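Local coordinates for protein pectate lyase 47 (Bacillus sp. TS-47, PDB 1VBL) that probably cleaves pectate by calcium-dependent eliminative lysis, as a thermostable secreted member of polysaccharide lyase family 1, at residues 284-289 against 299-304; 369-374 against 382-387. All blocks are in the same frame, centred on the assembly; numbering follows the deposited sequence.

How the contacts relate
Contact 1 lies within the right-handed parallel beta-helix that marks polysaccharide lyase family 1; contact 2, later in the chain, packs a short helix and strand against its late strands. Contact 1 lies deep, its centre about 11 Å from that of the chain, whereas contact 2 sits about 25 Å out, after the last long strands. Their centres are about 17 Å apart, and their nearest atoms, about 8 Å apart, do not touch. Trp315 lies between them: it hydrogen-bonds to the hydroxyl of Tyr301 of contact 1 and touches Leu370 of contact 2. The calcium ion, held by Asp190, Asp229 and Asp233, is about 14 Å from the Leu286 side chain of contact 1; contact 2 is away from that site.

Contact 1. Residues 284-289 against 299-304; sequences QRLPRV and NYYEFS
Leu286 faces the rings of Tyr301 and Phe303, which extend from alternate positions of strand 293-303 and so lie on the same side of it. Leu286 and Tyr301 run antiparallel alongside one another: Leu286 CB comes alongside the ring at Tyr301 CE2, 3.9 Å away, while Leu286 CD1 reaches back to Tyr301 CD2 at 4.0 Å. Phe303 is met differently. Its side chain and that of Leu286 approach head-on, and Leu286 CD1 arrives at the ring edge, in the ring plane, 3.8 Å from Phe303 CZ. One methyl group thus touches both rings. Both aromatic side chains have CG anti to the carbonyl carbon (chi1 -53° in Tyr301 and -47° in Phe303), and this shared torsion sends the two rings out in the same general direction.

At the polar end, the carbonyl O of Leu286 lies at the edge of the Tyr301 ring. A water joins the two residues, donating to Leu286 O over 2.9 Å and lying 2.7 Å from Tyr301 OH. The same hydroxyl also has a hydrogen bond with Trp315, so two partners hold it. On the following coil, strand 322-332 brings Phe330 and Phe332 to stack on Tyr301 and Phe303 respectively, continuing the internal aromatic stacks of the beta-helix. A leucine in place of Tyr301 would probably leave the bridging water and Trp315 without their hydroxyl partner and open a gap beside Leu286 CB. The peptide bond between Leu286 and Pro287 is cis, at the turn leading into strand 288-289. The chemistry is therefore mixed: an apolar interior of leucine and aromatic rings has a buried hydroxyl and a backbone carbonyl at its border, linked through one water.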
loop_
_atom_site.group_PDB
_atom_site.type_symbol
_atom_site.label_atom_id
_atom_site.label_comp_id
_atom_site.label_asym_id
_atom_site.label_seq_id
_atom_site.Cartn_x
_atom_site.Cartn_y
_atom_site.Cartn_z
ATOM N N GLN A 284 -10.769 -1.953 0.730
ATOM C CA GLN A 284 -10.797 -0.695 1.465
ATOM C C GLN A 284 -9.467 0.058 1.455
ATOM O O GLN A 284 -8.443 -0.472 1.017
ATOM C CB GLN A 284 -11.189 -0.996 2.911
ATOM C CG GLN A 284 -10.255 -2.014 3.566
ATOM C CD GLN A 284 -10.710 -2.441 4.950
ATOM O OE1 GLN A 284 -10.924 -1.609 5.828
ATOM N NE2 GLN A 284 -10.851 -3.749 5.149
ATOM N N ARG A 285 -9.499 1.289 1.964
ATOM C CA ARG A 285 -8.318 2.157 2.056
ATOM C C ARG A 285 -7.764 2.505 0.682
ATOM O O ARG A 285 -6.660 2.090 0.329
ATOM C CB ARG A 285 -7.225 1.473 2.886
ATOM C CG ARG A 285 -7.651 1.092 4.297
ATOM C CD ARG A 285 -6.483 0.486 5.061
ATOM N NE ARG A 285 -6.824 0.178 6.447
ATOM C CZ ARG A 285 -5.968 -0.322 7.333
ATOM N NH1 ARG A 285 -4.714 -0.573 6.982
ATOM N NH2 ARG A 285 -6.364 -0.568 8.575
ATOM N N LEU A 286 -8.514 3.300 -0.076
ATOM C CA LEU A 286 -8.104 3.666 -1.428
ATOM C C LEU A 286 -7.934 5.165 -1.687
ATOM O O LEU A 286 -8.387 5.666 -2.713
ATOM C CB LEU A 286 -9.123 3.110 -2.428
ATOM C CG LEU A 286 -9.663 1.707 -2.139
ATOM C CD1 LEU A 286 -10.672 1.312 -3.218
ATOM C CD2 LEU A 286 -8.508 0.711 -2.097
ATOM N N PRO A 287 -7.253 5.897 -0.789
ATOM C CA PRO A 287 -6.609 5.467 0.453
ATOM C C PRO A 287 -7.420 5.894 1.680
ATOM O O PRO A 287 -8.468 6.518 1.546
ATOM C CB PRO A 287 -5.292 6.214 0.398
ATOM C CG PRO A 287 -5.763 7.577 -0.062
ATOM C CD PRO A 287 -6.810 7.261 -1.143
ATOM N N ARG A 288 -6.921 5.546 2.865
ATOM C CA ARG A 288 -7.538 5.953 4.130
ATOM C C ARG A 288 -6.545 7.000 4.627
ATOM O O ARG A 288 -5.369 6.698 4.822
ATOM C CB ARG A 288 -7.597 4.802 5.129
ATOM C CG ARG A 288 -8.291 5.183 6.441
ATOM C CD ARG A 288 -7.962 4.185 7.544
ATOM N NE ARG A 288 -8.794 4.350 8.738
ATOM C CZ ARG A 288 -8.785 5.412 9.540
ATOM N NH1 ARG A 288 -7.981 6.440 9.296
ATOM N NH2 ARG A 288 -9.582 5.438 10.603
ATOM N N VAL A 289 -7.014 8.222 4.841
ATOM C CA VAL A 289 -6.124 9.312 5.236
ATOM C C VAL A 289 -6.325 9.981 6.589
ATOM O O VAL A 289 -7.451 10.186 7.030
ATOM C CB VAL A 289 -6.185 10.440 4.182
ATOM C CG1 VAL A 289 -5.199 11.541 4.537
ATOM C CG2 VAL A 289 -5.913 9.875 2.795
ATOM N N ASN A 299 -7.919 8.802 -10.912
ATOM C CA ASN A 299 -7.782 7.395 -10.570
ATOM C C ASN A 299 -9.029 6.685 -11.067
ATOM O O ASN A 299 -10.099 7.288 -11.149
ATOM C CB ASN A 299 -7.644 7.215 -9.060
ATOM C CG ASN A 299 -6.351 7.791 -8.529
ATOM O OD1 ASN A 299 -5.265 7.260 -8.787
ATOM N ND2 ASN A 299 -6.456 8.896 -7.799
ATOM N N TYR A 300 -8.879 5.413 -11.417
ATOM C CA TYR A 300 -9.992 4.611 -11.898
ATOM C C TYR A 300 -10.231 3.475 -10.903
ATOM O O TYR A 300 -9.321 2.695 -10.614
ATOM C CB TYR A 300 -9.670 4.052 -13.288
ATOM C CG TYR A 300 -10.745 3.139 -13.846
ATOM C CD1 TYR A 300 -12.082 3.534 -13.869
ATOM C CD2 TYR A 300 -10.421 1.878 -14.352
ATOM C CE1 TYR A 300 -13.078 2.698 -14.382
ATOM C CE2 TYR A 300 -11.407 1.031 -14.865
ATOM C CZ TYR A 300 -12.729 1.445 -14.876
ATOM O OH TYR A 300 -13.705 0.606 -15.361
ATOM N N TYR A 301 -11.448 3.411 -10.365
ATOM C CA TYR A 301 -11.826 2.392 -9.386
ATOM C C TYR A 301 -12.875 1.509 -10.051
ATOM O O TYR A 301 -13.909 1.999 -10.503
ATOM C CB TYR A 301 -12.415 3.040 -8.126
ATOM C CG TYR A 301 -11.542 4.110 -7.504
ATOM C CD1 TYR A 301 -11.467 5.386 -8.060
ATOM C CD2 TYR A 301 -10.789 3.845 -6.358
ATOM C CE1 TYR A 301 -10.662 6.374 -7.495
ATOM C CE2 TYR A 301 -9.977 4.831 -5.783
ATOM C CZ TYR A 301 -9.920 6.089 -6.361
ATOM O OH TYR A 301 -9.109 7.063 -5.825
ATOM N N GLU A 302 -12.611 0.208 -10.095
ATOM C CA GLU A 302 -13.505 -0.726 -10.765
ATOM C C GLU A 302 -13.807 -1.918 -9.874
ATOM O O GLU A 302 -12.894 -2.610 -9.423
ATOM C CB GLU A 302 -12.833 -1.167 -12.069
ATOM C CG GLU A 302 -13.567 -2.188 -12.900
ATOM C CD GLU A 302 -12.777 -2.540 -14.145
ATOM O OE1 GLU A 302 -12.883 -1.814 -15.157
ATOM O OE2 GLU A 302 -12.028 -3.533 -14.103
ATOM N N PHE A 303 -15.092 -2.162 -9.628
ATOM C CA PHE A 303 -15.481 -3.258 -8.753
ATOM C C PHE A 303 -16.586 -4.143 -9.308
ATOM O O PHE A 303 -17.539 -3.664 -9.922
ATOM C CB PHE A 303 -15.923 -2.706 -7.393
ATOM C CG PHE A 303 -14.981 -1.685 -6.813
ATOM C CD1 PHE A 303 -15.132 -0.334 -7.110
ATOM C CD2 PHE A 303 -13.931 -2.077 -5.981
ATOM C CE1 PHE A 303 -14.258 0.620 -6.586
ATOM C CE2 PHE A 303 -13.051 -1.135 -5.454
ATOM C CZ PHE A 303 -13.215 0.220 -5.756
ATOM N N SER A 304 -16.444 -5.443 -9.075
ATOM C CA SER A 304 -17.428 -6.428 -9.504
ATOM C C SER A 304 -17.881 -7.191 -8.266
ATOM O O SER A 304 -17.055 -7.619 -7.461
ATOM C CB SER A 304 -16.816 -7.407 -10.505
ATOM O OG SER A 304 -17.705 -8.487 -10.746
HETATM O O HOH W 1 -6.604 6.786 -4.758
#

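Contact 2. Residues 369-374 against 382-387; sequences DLVASY and LKKEVT
Lys384 and Asp369 form the charged part of this contact, a salt bridge with Lys384 NZ 2.6 Å from Asp369 OD1. The ammonium group meets that oxygen from above the carboxylate plane, 59° out of it. From the opposite face comes the N-cap bond of helix 370-377, Ala372 N to Asp369 OD1 at 3.0 Å and nearly straight (169°). One oxygen therefore both caps the helix and takes the lysine. Lys384 NZ has a second salt bridge, to Glu354, whose carboxylate lies close to that of Asp369; the shared ammonium probably eases the repulsion between them.

The apolar contacts centre on Val371. The Lys384 chain, extended at first and then bent at chi3 (-73°), brings CE against Val371 CB at 3.7 Å on its way to the carboxylate. Val371 CG1 rests 3.7 Å from the carbonyl O of Leu382 and 4.1 Å from Leu382 CD2, the two side chains lying nearly perpendicular. Leu382 CB also meets Tyr374 CD2 at 4.1 Å, while the hydroxyl of Tyr374 is hydrogen-bonded to Leu380 O.

Helix 370-377 and the short strand 383-384 thus pack together late in the chain. The strand pairs in parallel with 351-361, and Leu370, Tyr374 and Leu382 reach strand 342-345.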
loop_
_atom_site.group_PDB
_atom_site.type_symbol
_atom_site.label_atom_id
_atom_site.label_comp_id
_atom_site.label_asym_id
_atom_site.label_seq_id
_atom_site.Cartn_x
_atom_site.Cartn_y
_atom_site.Cartn_z
ATOM N N ASP A 369 -21.778 14.079 -6.740
ATOM C CA ASP A 369 -21.131 14.747 -5.619
ATOM C C ASP A 369 -21.081 13.687 -4.520
ATOM O O ASP A 369 -22.061 13.485 -3.799
ATOM C CB ASP A 369 -21.976 15.937 -5.153
ATOM C CG ASP A 369 -21.292 16.753 -4.073
ATOM O OD1 ASP A 369 -20.456 16.190 -3.338
ATOM O OD2 ASP A 369 -21.600 17.958 -3.948
ATOM N N LEU A 370 -19.952 12.996 -4.403
ATOM C CA LEU A 370 -19.822 11.947 -3.401
ATOM C C LEU A 370 -19.903 12.457 -1.969
ATOM O O LEU A 370 -20.383 11.748 -1.087
ATOM C CB LEU A 370 -18.521 11.161 -3.609
ATOM C CG LEU A 370 -18.487 10.265 -4.856
ATOM C CD1 LEU A 370 -17.210 9.443 -4.860
ATOM C CD2 LEU A 370 -19.706 9.341 -4.870
ATOM N N VAL A 371 -19.432 13.677 -1.727
ATOM C CA VAL A 371 -19.502 14.229 -0.379
ATOM C C VAL A 371 -20.970 14.425 -0.009
ATOM O O VAL A 371 -21.395 14.060 1.086
ATOM C CB VAL A 371 -18.766 15.585 -0.267
ATOM C CG1 VAL A 371 -19.043 16.212 1.089
ATOM C CG2 VAL A 371 -17.265 15.382 -0.442
ATOM N N ALA A 372 -21.741 15.000 -0.928
ATOM C CA ALA A 372 -23.164 15.225 -0.693
ATOM C C ALA A 372 -23.858 13.876 -0.534
ATOM O O ALA A 372 -24.715 13.701 0.335
ATOM C CB ALA A 372 -23.778 15.995 -1.861
ATOM N N SER A 373 -23.480 12.921 -1.376
ATOM C CA SER A 373 -24.067 11.591 -1.317
ATOM C C SER A 373 -23.822 10.978 0.060
ATOM O O SER A 373 -24.723 10.396 0.666
ATOM C CB SER A 373 -23.463 10.701 -2.405
ATOM O OG SER A 373 -23.978 9.388 -2.319
ATOM N N TYR A 374 -22.596 11.114 0.553
ATOM C CA TYR A 374 -22.244 10.587 1.862
ATOM C C TYR A 374 -23.074 11.261 2.958
ATOM O O TYR A 374 -23.673 10.590 3.794
ATOM C CB TYR A 374 -20.753 10.816 2.146
ATOM C CG TYR A 374 -20.394 10.624 3.599
ATOM C CD1 TYR A 374 -20.134 9.356 4.116
ATOM C CD2 TYR A 374 -20.391 11.706 4.478
ATOM C CE1 TYR A 374 -19.886 9.172 5.476
ATOM C CE2 TYR A 374 -20.149 11.532 5.833
ATOM C CZ TYR A 374 -19.898 10.263 6.324
ATOM O OH TYR A 374 -19.679 10.091 7.670
ATOM N N LEU A 382 -19.655 15.797 6.537
ATOM C CA LEU A 382 -18.377 16.122 5.937
ATOM C C LEU A 382 -18.556 17.465 5.240
ATOM O O LEU A 382 -19.515 17.657 4.493
ATOM C CB LEU A 382 -18.002 15.038 4.924
ATOM C CG LEU A 382 -16.626 15.069 4.266
ATOM C CD1 LEU A 382 -15.539 15.041 5.331
ATOM C CD2 LEU A 382 -16.495 13.868 3.331
ATOM N N LYS A 383 -17.647 18.397 5.489
ATOM C CA LYS A 383 -17.742 19.709 4.870
ATOM C C LYS A 383 -16.931 19.774 3.582
ATOM O O LYS A 383 -15.732 19.502 3.585
ATOM C CB LYS A 383 -17.244 20.787 5.834
ATOM C CG LYS A 383 -18.046 20.882 7.120
ATOM C CD LYS A 383 -17.573 22.037 7.994
ATOM C CE LYS A 383 -16.132 21.853 8.440
ATOM N NZ LYS A 383 -15.698 22.939 9.366
ATOM N N LYS A 384 -17.587 20.115 2.479
ATOM C CA LYS A 384 -16.875 20.230 1.215
ATOM C C LYS A 384 -16.407 21.669 1.104
ATOM O O LYS A 384 -17.217 22.591 0.977
ATOM C CB LYS A 384 -17.772 19.888 0.021
ATOM C CG LYS A 384 -17.081 20.151 -1.317
ATOM C CD LYS A 384 -17.911 19.733 -2.524
ATOM C CE LYS A 384 -17.971 18.227 -2.671
ATOM N NZ LYS A 384 -18.520 17.848 -4.003
ATOM N N GLU A 385 -15.097 21.862 1.170
ATOM C CA GLU A 385 -14.532 23.196 1.084
ATOM C C GLU A 385 -13.048 23.113 0.757
ATOM O O GLU A 385 -12.393 22.108 1.035
ATOM C CB GLU A 385 -14.730 23.939 2.410
ATOM C CG GLU A 385 -13.826 23.458 3.533
ATOM C CD GLU A 385 -13.994 24.263 4.807
ATOM O OE1 GLU A 385 -14.091 25.506 4.719
ATOM O OE2 GLU A 385 -14.014 23.656 5.898
ATOM N N VAL A 386 -12.528 24.176 0.158
ATOM C CA VAL A 386 -11.119 24.235 -0.205
ATOM C C VAL A 386 -10.310 24.841 0.934
ATOM O O VAL A 386 -10.481 26.014 1.265
ATOM C CB VAL A 386 -10.907 25.094 -1.467
ATOM C CG1 VAL A 386 -9.423 25.203 -1.781
ATOM C CG2 VAL A 386 -11.660 24.487 -2.644
ATOM N N THR A 387 -9.442 24.037 1.539
ATOM C CA THR A 387 -8.595 24.511 2.630
ATOM C C THR A 387 -7.167 24.682 2.125
ATOM O O THR A 387 -6.335 25.316 2.772
ATOM C CB THR A 387 -8.592 23.532 3.819
ATOM O OG1 THR A 387 -8.328 22.205 3.350
ATOM C CG2 THR A 387 -9.934 23.563 4.538
#